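Local structure of putative Scyalone Dehydratase (Novosphingobium aromaticivorans DSM 12444, 3EF8) at residues A[30-44]-A[50-62]. The protein is of unknown function but probably acts as a lyase of the SnoaL-like, NTF2-fold type, perhaps a scytalone dehydratase. Residues are numbered along the deposited sequence; the frame is centred on the assembly and turned at random.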
loop_
_atom_site.group_PDB
_atom_site.type_symbol
_atom_site.label_atom_id
_atom_site.label_comp_id
_atom_site.label_asym_id
_atom_site.label_seq_id
_atom_site.Cartn_x
_atom_site.Cartn_y
_atom_site.Cartn_z
ATOM N N GLU A 30 19.962 8.265 12.453
ATOM C CA GLU A 30 20.143 7.595 13.739
ATOM C C GLU A 30 18.953 6.773 14.178
ATOM O O GLU A 30 19.075 5.705 14.830
ATOM C CB GLU A 30 20.603 8.551 14.838
ATOM C CG GLU A 30 22.110 8.720 14.773
ATOM C CD GLU A 30 22.941 7.452 15.138
ATOM O OE1 GLU A 30 22.785 6.900 16.258
ATOM O OE2 GLU A 30 23.809 7.060 14.316
ATOM N N GLU A 31 17.758 7.229 13.828
ATOM C CA GLU A 31 16.583 6.456 14.132
ATOM C C GLU A 31 16.609 5.194 13.274
ATOM O O GLU A 31 16.226 4.127 13.706
ATOM C CB GLU A 31 15.301 7.253 13.869
ATOM C CG GLU A 31 15.067 8.425 14.772
ATOM C CD GLU A 31 14.639 8.068 16.193
ATOM O OE1 GLU A 31 14.357 6.890 16.512
ATOM O OE2 GLU A 31 14.578 9.008 17.009
ATOM N N LEU A 32 17.053 5.332 12.040
ATOM C CA LEU A 32 17.117 4.172 11.143
ATOM C C LEU A 32 18.055 3.130 11.700
ATOM O O LEU A 32 17.738 1.929 11.760
ATOM C CB LEU A 32 17.610 4.547 9.766
ATOM C CG LEU A 32 16.629 5.410 9.006
ATOM C CD1 LEU A 32 17.263 5.811 7.725
ATOM C CD2 LEU A 32 15.286 4.749 8.768
ATOM N N ALA A 33 19.249 3.570 12.084
ATOM C CA ALA A 33 20.270 2.632 12.597
ATOM C C ALA A 33 19.839 1.956 13.888
ATOM O O ALA A 33 20.282 0.835 14.193
ATOM C CB ALA A 33 21.627 3.341 12.778
ATOM N N ALA A 34 18.958 2.574 14.650
ATOM C CA ALA A 34 18.461 1.979 15.891
ATOM C C ALA A 34 17.561 0.770 15.647
ATOM O O ALA A 34 17.235 0.021 16.554
ATOM C CB ALA A 34 17.754 3.001 16.738
ATOM N N LEU A 35 17.138 0.617 14.390
ATOM C CA LEU A 35 16.241 -0.469 13.993
ATOM C C LEU A 35 16.985 -1.638 13.370
ATOM O O LEU A 35 16.360 -2.536 12.824
ATOM C CB LEU A 35 15.170 0.056 13.035
ATOM C CG LEU A 35 14.253 1.084 13.671
ATOM C CD1 LEU A 35 13.221 1.649 12.638
ATOM C CD2 LEU A 35 13.535 0.534 14.909
ATOM N N PHE A 36 18.309 -1.625 13.477
ATOM C CA PHE A 36 19.172 -2.740 13.022
ATOM C C PHE A 36 20.014 -3.261 14.181
ATOM O O PHE A 36 20.485 -2.474 15.007
ATOM C CB PHE A 36 20.138 -2.325 11.924
ATOM C CG PHE A 36 19.494 -2.156 10.597
ATOM C CD1 PHE A 36 18.696 -1.044 10.364
ATOM C CD2 PHE A 36 19.669 -3.077 9.567
ATOM C CE1 PHE A 36 18.066 -0.882 9.172
ATOM C CE2 PHE A 36 19.017 -2.867 8.344
ATOM C CZ PHE A 36 18.236 -1.774 8.183
ATOM N N VAL A 37 20.156 -4.587 14.235
ATOM C CA VAL A 37 21.094 -5.213 15.188
ATOM C C VAL A 37 22.502 -4.935 14.729
ATOM O O VAL A 37 22.770 -4.600 13.573
ATOM C CB VAL A 37 20.847 -6.738 15.350
ATOM C CG1 VAL A 37 19.453 -6.997 15.931
ATOM C CG2 VAL A 37 21.079 -7.481 14.081
ATOM N N GLU A 38 23.438 -5.120 15.683
ATOM C CA GLU A 38 24.843 -4.882 15.359
ATOM C C GLU A 38 25.374 -5.783 14.262
ATOM O O GLU A 38 26.087 -5.382 13.353
ATOM C CB GLU A 38 25.700 -5.113 16.612
ATOM C CG GLU A 38 27.168 -4.985 16.376
ATOM C CD GLU A 38 27.588 -3.559 16.033
ATOM O OE1 GLU A 38 26.788 -2.612 16.252
ATOM O OE2 GLU A 38 28.734 -3.396 15.547
ATOM N N ASP A 39 24.938 -7.039 14.351
ATOM C CA ASP A 39 25.417 -8.126 13.495
ATOM C C ASP A 39 24.500 -8.316 12.290
ATOM O O ASP A 39 24.148 -9.441 11.913
ATOM C CB ASP A 39 25.463 -9.442 14.280
ATOM C CG ASP A 39 26.298 -10.506 13.588
ATOM O OD1 ASP A 39 26.900 -10.226 12.532
ATOM O OD2 ASP A 39 26.382 -11.631 14.120
ATOM N N CYS A 40 24.162 -7.203 11.666
ATOM C CA CYS A 40 23.227 -7.204 10.519
ATOM C C CYS A 40 23.902 -7.345 9.178
ATOM O O CYS A 40 25.134 -7.233 9.024
ATOM C CB CYS A 40 22.356 -5.937 10.502
ATOM S SG CYS A 40 23.307 -4.380 10.307
ATOM N N GLU A 41 23.071 -7.630 8.177
ATOM C CA GLU A 41 23.466 -7.651 6.788
ATOM C C GLU A 41 22.406 -6.969 5.957
ATOM O O GLU A 41 21.199 -7.156 6.162
ATOM C CB GLU A 41 23.588 -9.069 6.245
ATOM C CG GLU A 41 24.709 -9.833 6.839
ATOM C CD GLU A 41 24.618 -11.318 6.511
ATOM O OE1 GLU A 41 23.636 -11.752 5.844
ATOM O OE2 GLU A 41 25.521 -12.056 6.952
ATOM N N VAL A 42 22.867 -6.181 5.017
ATOM C CA VAL A 42 22.003 -5.523 4.051
ATOM C C VAL A 42 22.566 -5.747 2.657
ATOM O O VAL A 42 23.751 -5.549 2.402
ATOM C CB VAL A 42 21.806 -4.023 4.385
ATOM C CG1 VAL A 42 20.883 -3.372 3.439
ATOM C CG2 VAL A 42 21.249 -3.863 5.772
ATOM N N SER A 43 21.701 -6.174 1.745
ATOM C CA SER A 43 22.071 -6.416 0.372
ATOM C C SER A 43 21.178 -5.655 -0.553
ATOM O O SER A 43 19.976 -5.922 -0.640
ATOM C CB SER A 43 22.005 -7.895 0.026
ATOM O OG SER A 43 22.285 -8.115 -1.331
ATOM N N TYR A 44 21.780 -4.747 -1.312
ATOM C CA TYR A 44 21.060 -3.992 -2.322
ATOM C C TYR A 44 21.434 -4.398 -3.753
ATOM O O TYR A 44 20.677 -4.138 -4.686
ATOM C CB TYR A 44 21.256 -2.497 -2.128
ATOM C CG TYR A 44 20.849 -1.991 -0.770
ATOM C CD1 TYR A 44 19.565 -2.220 -0.280
ATOM C CD2 TYR A 44 21.737 -1.262 0.020
ATOM C CE1 TYR A 44 19.170 -1.751 0.959
ATOM C CE2 TYR A 44 21.363 -0.786 1.259
ATOM C CZ TYR A 44 20.077 -1.027 1.727
ATOM O OH TYR A 44 19.695 -0.557 2.964
ATOM N N ALA A 50 25.976 -3.909 3.012
ATOM C CA ALA A 50 26.639 -3.616 4.274
ATOM C C ALA A 50 26.634 -4.818 5.165
ATOM O O ALA A 50 25.633 -5.550 5.253
ATOM C CB ALA A 50 25.963 -2.443 4.962
ATOM N N THR A 51 27.792 -5.042 5.791
ATOM C CA THR A 51 27.985 -6.069 6.770
ATOM C C THR A 51 28.249 -5.362 8.088
ATOM O O THR A 51 29.268 -4.682 8.253
ATOM C CB THR A 51 29.131 -7.055 6.366
ATOM O OG1 THR A 51 28.745 -7.773 5.175
ATOM C CG2 THR A 51 29.414 -8.006 7.502
ATOM N N GLY A 52 27.308 -5.514 9.001
ATOM C CA GLY A 52 27.334 -4.891 10.295
ATOM C C GLY A 52 26.727 -3.485 10.297
ATOM O O GLY A 52 26.632 -2.792 9.275
ATOM N N ARG A 53 26.339 -3.081 11.480
ATOM C CA ARG A 53 25.560 -1.859 11.651
ATOM C C ARG A 53 26.327 -0.592 11.284
ATOM O O ARG A 53 25.755 0.340 10.739
ATOM C CB ARG A 53 24.999 -1.790 13.052
ATOM C CG ARG A 53 24.189 -0.588 13.384
ATOM C CD ARG A 53 23.632 -0.810 14.747
ATOM N NE ARG A 53 22.869 0.307 15.232
ATOM C CZ ARG A 53 23.338 1.267 16.011
ATOM N NH1 ARG A 53 24.596 1.258 16.396
ATOM N NH2 ARG A 53 22.528 2.238 16.409
ATOM N N ASP A 54 27.632 -0.547 11.567
ATOM C CA ASP A 54 28.405 0.654 11.241
ATOM C C ASP A 54 28.503 0.843 9.753
ATOM O O ASP A 54 28.377 1.960 9.269
ATOM C CB ASP A 54 29.816 0.621 11.858
ATOM C CG ASP A 54 29.826 0.931 13.333
ATOM O OD1 ASP A 54 28.798 1.286 13.942
ATOM O OD2 ASP A 54 30.910 0.771 13.944
ATOM N N ALA A 55 28.728 -0.246 9.016
ATOM C CA ALA A 55 28.772 -0.198 7.547
ATOM C C ALA A 55 27.400 0.257 7.026
ATOM O O ALA A 55 27.324 0.987 6.051
ATOM C CB ALA A 55 29.185 -1.558 6.929
ATOM N N TYR A 56 26.334 -0.213 7.668
ATOM C CA TYR A 56 24.967 0.160 7.249
ATOM C C TYR A 56 24.785 1.673 7.442
ATOM O O TYR A 56 24.274 2.404 6.556
ATOM C CB TYR A 56 23.881 -0.630 8.012
ATOM C CG TYR A 56 22.508 0.016 7.868
ATOM C CD1 TYR A 56 21.825 -0.040 6.668
ATOM C CD2 TYR A 56 21.961 0.754 8.890
ATOM C CE1 TYR A 56 20.583 0.622 6.512
ATOM C CE2 TYR A 56 20.748 1.402 8.756
ATOM C CZ TYR A 56 20.046 1.311 7.579
ATOM O OH TYR A 56 18.827 1.972 7.421
ATOM N N LYS A 57 25.262 2.164 8.574
ATOM C CA LYS A 57 25.142 3.592 8.872
ATOM C C LYS A 57 25.782 4.396 7.753
ATOM O O LYS A 57 25.297 5.454 7.372
ATOM C CB LYS A 57 25.831 3.946 10.203
ATOM C CG LYS A 57 25.096 3.524 11.475
ATOM C CD LYS A 57 25.816 4.094 12.740
ATOM C CE LYS A 57 24.847 4.310 13.909
ATOM N NZ LYS A 57 25.453 4.823 15.174
ATOM N N LYS A 58 26.874 3.873 7.201
ATOM C CA LYS A 58 27.615 4.590 6.165
ATOM C C LYS A 58 26.814 4.691 4.888
ATOM O O LYS A 58 26.993 5.637 4.111
ATOM C CB LYS A 58 28.966 3.926 5.854
ATOM C CG LYS A 58 29.941 3.964 7.011
ATOM N N THR A 59 25.909 3.736 4.681
ATOM C CA THR A 59 25.116 3.715 3.443
ATOM C C THR A 59 24.048 4.803 3.482
ATOM O O THR A 59 23.399 5.094 2.472
ATOM C CB THR A 59 24.397 2.372 3.172
ATOM O OG1 THR A 59 23.335 2.173 4.114
ATOM C CG2 THR A 59 25.375 1.191 3.172
ATOM N N LEU A 60 23.904 5.428 4.638
ATOM C CA LEU A 60 22.849 6.420 4.858
ATOM C C LEU A 60 23.363 7.810 4.614
ATOM O O LEU A 60 22.600 8.792 4.565
ATOM C CB LEU A 60 22.306 6.348 6.273
ATOM C CG LEU A 60 21.665 5.011 6.643
ATOM C CD1 LEU A 60 21.157 5.035 8.051
ATOM C CD2 LEU A 60 20.531 4.665 5.692
ATOM N N GLU A 61 24.673 7.894 4.465
ATOM C CA GLU A 61 25.306 9.179 4.217
ATOM C C GLU A 61 24.781 9.781 2.908
ATOM O O GLU A 61 24.731 9.117 1.863
ATOM C CB GLU A 61 26.839 9.023 4.171
ATOM N N GLY A 62 24.376 11.041 2.973
ATOM C CA GLY A 62 23.995 11.767 1.758
ATOM C C GLY A 62 22.516 11.787 1.422
ATOM O O GLY A 62 22.099 12.456 0.459
HETATM O O HOH W 1 29.272 -2.352 13.101
HETATM O O HOH W 2 27.111 -0.055 15.547
HETATM O O HOH W 3 30.701 -1.660 16.341
HETATM O O HOH W 4 20.632 1.977 3.301
#
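Arg53 NE donates to Ala33 O at 2.8 Å with an N-H...O angle of 165°, tying helix 53-59 to helix 29-33. The carbonyl oxygen lies in the guanidinium plane, whereas NE sits above the carbonyl plane; Phe36 N, closing the type I turn from Ala33, reaches the same oxygen from the opposite face. Arg53 can span this gap because its chain is extended, CG anti to the backbone N (chi1 179°), and Lys57 CE lies over one guanidinium face, toward its rim.

At the helix start, Arg53 N donates to Glu38 O, and N-cap Gly52 gives its own N-H to Cys40 O at 2.8 Å. The hairpin continues with the reciprocal pair Val42 N to Ala50 O and Ala50 N to Val42 O, so these backbone groups are satisfied across an antiparallel hydrogen-bonded pair. The Glu38 carboxylate is served through water: one water links OE1 to Arg53 NH1 and Asp54 OD1, another donates to OE2 and accepts from Asp54 N, its oxygen 2.9 Å from that nitrogen. Lys57 NZ meets Glu30 OE2 at 2.9 Å in a salt bridge whose hydrogen bond is weak.

Between the helix and the strands, Phe36 and Tyr56 stack face to face, centroids 4.0 Å apart and planes tilted by 26°. Tyr44 OH comes to the edge of the Tyr56 ring, and a water connects it to Thr59 OG1, which donates to Tyr56 O at 2.6 Å.

Tyr56 OH has a weak hydrogen bond to Tyr20 OH of helix 3-25, and Phe36 meets Phe125 of strand 122-136. Helix 53-59 thus follows edge strand 48-51 and packs back over strand 40-43, their segment axes approaching to 8.2 Å, and is joined to helix 29-33 through Ala33 and Glu30, in the cone-like NTF2 fold.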